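Local coordinates for cytochrome cL (Hyphomicrobium denitrificans, PDB 2D0W), which carries a heme and transfers electrons in the periplasm, probably as the electron acceptor of methanol dehydrogenase during methanol oxidation, at residues Y41-G46 and I122-K127. Numbering follows the deposited sequence.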
loop_
_atom_site.group_PDB
_atom_site.type_symbol
_atom_site.label_atom_id
_atom_site.label_comp_id
_atom_site.label_asym_id
_atom_site.label_seq_id
_atom_site.Cartn_x
_atom_site.Cartn_y
_atom_site.Cartn_z
ATOM N N TYR A 41 -4.608 -1.313 7.965
ATOM C CA TYR A 41 -5.224 -2.316 7.097
ATOM C C TYR A 41 -4.271 -3.402 6.641
ATOM O O TYR A 41 -4.680 -4.364 5.973
ATOM C CB TYR A 41 -5.835 -1.661 5.858
ATOM C CG TYR A 41 -7.043 -0.786 6.091
ATOM C CD1 TYR A 41 -7.933 -1.028 7.161
ATOM C CD2 TYR A 41 -7.315 0.253 5.241
ATOM C CE1 TYR A 41 -9.067 -0.240 7.345
ATOM C CE2 TYR A 41 -8.455 1.061 5.418
ATOM C CZ TYR A 41 -9.336 0.796 6.470
ATOM O OH TYR A 41 -10.456 1.595 6.645
ATOM N N VAL A 42 -2.993 -3.237 6.923
ATOM C CA VAL A 42 -1.981 -4.201 6.456
ATOM C C VAL A 42 -2.308 -5.581 7.014
ATOM O O VAL A 42 -2.586 -5.737 8.218
ATOM C CB VAL A 42 -0.534 -3.690 6.777
ATOM C CG1 VAL A 42 0.549 -4.758 6.642
ATOM C CG2 VAL A 42 -0.143 -2.538 5.817
ATOM N N GLU A 43 -2.342 -6.560 6.118
ATOM C CA GLU A 43 -2.650 -7.949 6.460
ATOM C C GLU A 43 -4.046 -8.192 7.087
ATOM O O GLU A 43 -4.270 -9.226 7.741
ATOM C CB GLU A 43 -1.492 -8.590 7.272
ATOM C CG GLU A 43 -0.274 -9.009 6.440
ATOM C CD GLU A 43 -0.649 -9.816 5.191
ATOM O OE1 GLU A 43 -0.956 -11.025 5.308
ATOM O OE2 GLU A 43 -0.637 -9.240 4.072
ATOM N N VAL A 44 -4.960 -7.233 6.923
ATOM C CA VAL A 44 -6.377 -7.468 7.238
ATOM C C VAL A 44 -6.994 -8.025 5.961
ATOM O O VAL A 44 -7.201 -7.273 4.982
ATOM C CB VAL A 44 -7.136 -6.169 7.682
ATOM C CG1 VAL A 44 -8.607 -6.468 8.011
ATOM C CG2 VAL A 44 -6.448 -5.460 8.834
ATOM N N ALA A 45 -7.278 -9.330 5.945
ATOM C CA ALA A 45 -7.774 -9.976 4.724
ATOM C C ALA A 45 -8.963 -9.229 4.130
ATOM O O ALA A 45 -9.085 -9.152 2.916
ATOM C CB ALA A 45 -8.119 -11.446 4.952
ATOM N N GLY A 46 -9.790 -8.620 4.987
ATOM C CA GLY A 46 -11.056 -8.027 4.548
ATOM C C GLY A 46 -10.845 -6.817 3.642
ATOM O O GLY A 46 -11.677 -6.509 2.799
ATOM N N ILE A 122 -0.407 -4.003 -1.798
ATOM C CA ILE A 122 1.008 -4.029 -2.147
ATOM C C ILE A 122 1.839 -4.863 -1.163
ATOM O O ILE A 122 2.694 -5.642 -1.576
ATOM C CB ILE A 122 1.607 -2.580 -2.330
ATOM C CG1 ILE A 122 0.918 -1.871 -3.513
ATOM C CG2 ILE A 122 3.156 -2.646 -2.457
ATOM C CD1 ILE A 122 1.195 -0.335 -3.534
ATOM N N ARG A 123 1.592 -4.720 0.135
ATOM C CA ARG A 123 2.291 -5.565 1.125
ATOM C C ARG A 123 1.933 -7.032 0.937
ATOM O O ARG A 123 2.804 -7.922 1.085
ATOM C CB ARG A 123 1.991 -5.137 2.569
ATOM C CG ARG A 123 2.361 -3.636 2.886
ATOM C CD ARG A 123 3.768 -3.368 2.420
ATOM N NE ARG A 123 4.204 -2.092 2.958
ATOM C CZ ARG A 123 5.292 -1.431 2.590
ATOM N NH1 ARG A 123 6.076 -1.895 1.653
ATOM N NH2 ARG A 123 5.566 -0.278 3.179
ATOM N N HIS A 124 0.660 -7.293 0.649
ATOM C CA HIS A 124 0.166 -8.711 0.548
ATOM C C HIS A 124 0.774 -9.568 -0.594
ATOM O O HIS A 124 0.875 -10.802 -0.472
ATOM C CB HIS A 124 -1.366 -8.758 0.428
ATOM C CG HIS A 124 -1.935 -10.139 0.613
ATOM N ND1 HIS A 124 -1.991 -10.768 1.843
ATOM C CD2 HIS A 124 -2.486 -10.997 -0.272
ATOM C CE1 HIS A 124 -2.536 -11.969 1.694
ATOM N NE2 HIS A 124 -2.832 -12.134 0.417
ATOM N N ILE A 125 1.106 -8.900 -1.702
ATOM C CA ILE A 125 1.677 -9.526 -2.908
ATOM C C ILE A 125 3.182 -9.826 -2.871
ATOM O O ILE A 125 3.710 -10.457 -3.804
ATOM C CB ILE A 125 1.303 -8.719 -4.238
ATOM C CG1 ILE A 125 1.808 -7.262 -4.238
ATOM C CG2 ILE A 125 -0.226 -8.783 -4.534
ATOM C CD1 ILE A 125 1.290 -6.438 -5.457
ATOM N N GLN A 126 3.843 -9.389 -1.785
ATOM C CA GLN A 126 5.223 -9.744 -1.444
ATOM C C GLN A 126 5.436 -11.252 -1.503
ATOM O O GLN A 126 4.637 -12.016 -1.019
ATOM C CB GLN A 126 5.564 -9.251 -0.034
ATOM C CG GLN A 126 7.020 -9.450 0.382
ATOM C CD GLN A 126 8.018 -8.759 -0.556
ATOM O OE1 GLN A 126 9.132 -9.255 -0.758
ATOM N NE2 GLN A 126 7.639 -7.611 -1.108
ATOM N N LYS A 127 6.520 -11.659 -2.145
ATOM C CA LYS A 127 6.795 -13.072 -2.355
ATOM C C LYS A 127 8.236 -13.442 -1.969
ATOM O O LYS A 127 8.616 -14.597 -2.092
ATOM C CB LYS A 127 6.454 -13.466 -3.816
ATOM C CG LYS A 127 7.128 -12.638 -4.930
ATOM C CD LYS A 127 8.593 -13.061 -5.190
ATOM C CE LYS A 127 9.355 -12.004 -5.985
ATOM N NZ LYS A 127 10.864 -12.127 -6.022
#
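His124 ND1 donates a hydrogen bond to Glu43 OE2 at 3.0 Å, and the bond is close to straight, with 162° at the hydrogen. The oxygen receives it through its syn lone pair, on the side of the other carboxylate oxygen, and sits almost in the ring plane. Carboxylate and imidazole are themselves nearly coplanar, 9° apart, and Glu43 CD also lies at the edge of the ring, so the two groups meet edge to edge and not face to face. Glu43 OE1 stays farther from His124 ND1, at 3.6 Å. Glu43 reaches the histidine through a chain bent at chi2 (-48°), which brings the carboxylate round to the helix. With CG of His124 anti to the backbone N, the ring leaves the helix on the glutamate side, and its chi2 turns the ND1 edge to the carboxylate; the ring also meets that of Phe147 at a steep angle. Glu43 belongs to a type II beta turn from Tyr41 to Val44, closed by Val44 N to Tyr41 O at 3.0 Å. One residue earlier on each segment, Val42 CG2 rests against Arg123 CG at 4.0 Å, an apolar touch made by the aliphatic part of the arginine. Its guanidinium leads away from the turn to a salt bridge with Asp88 and a hydrogen bond to the carbonyl oxygen of Asn85, a heme-binding residue. The contact thus ties the loop between helices 28-36 and 48-58 to Arg123 and His124 of helix 112-124, where the adjacent Ile122 touches the heme. With ND1 spent as a donor to a carboxylate, the bond, together with the packing on Phe147, should limit rotation of the imidazole, and the negative charge of Glu43 would be expected to raise the proton affinity of the ring.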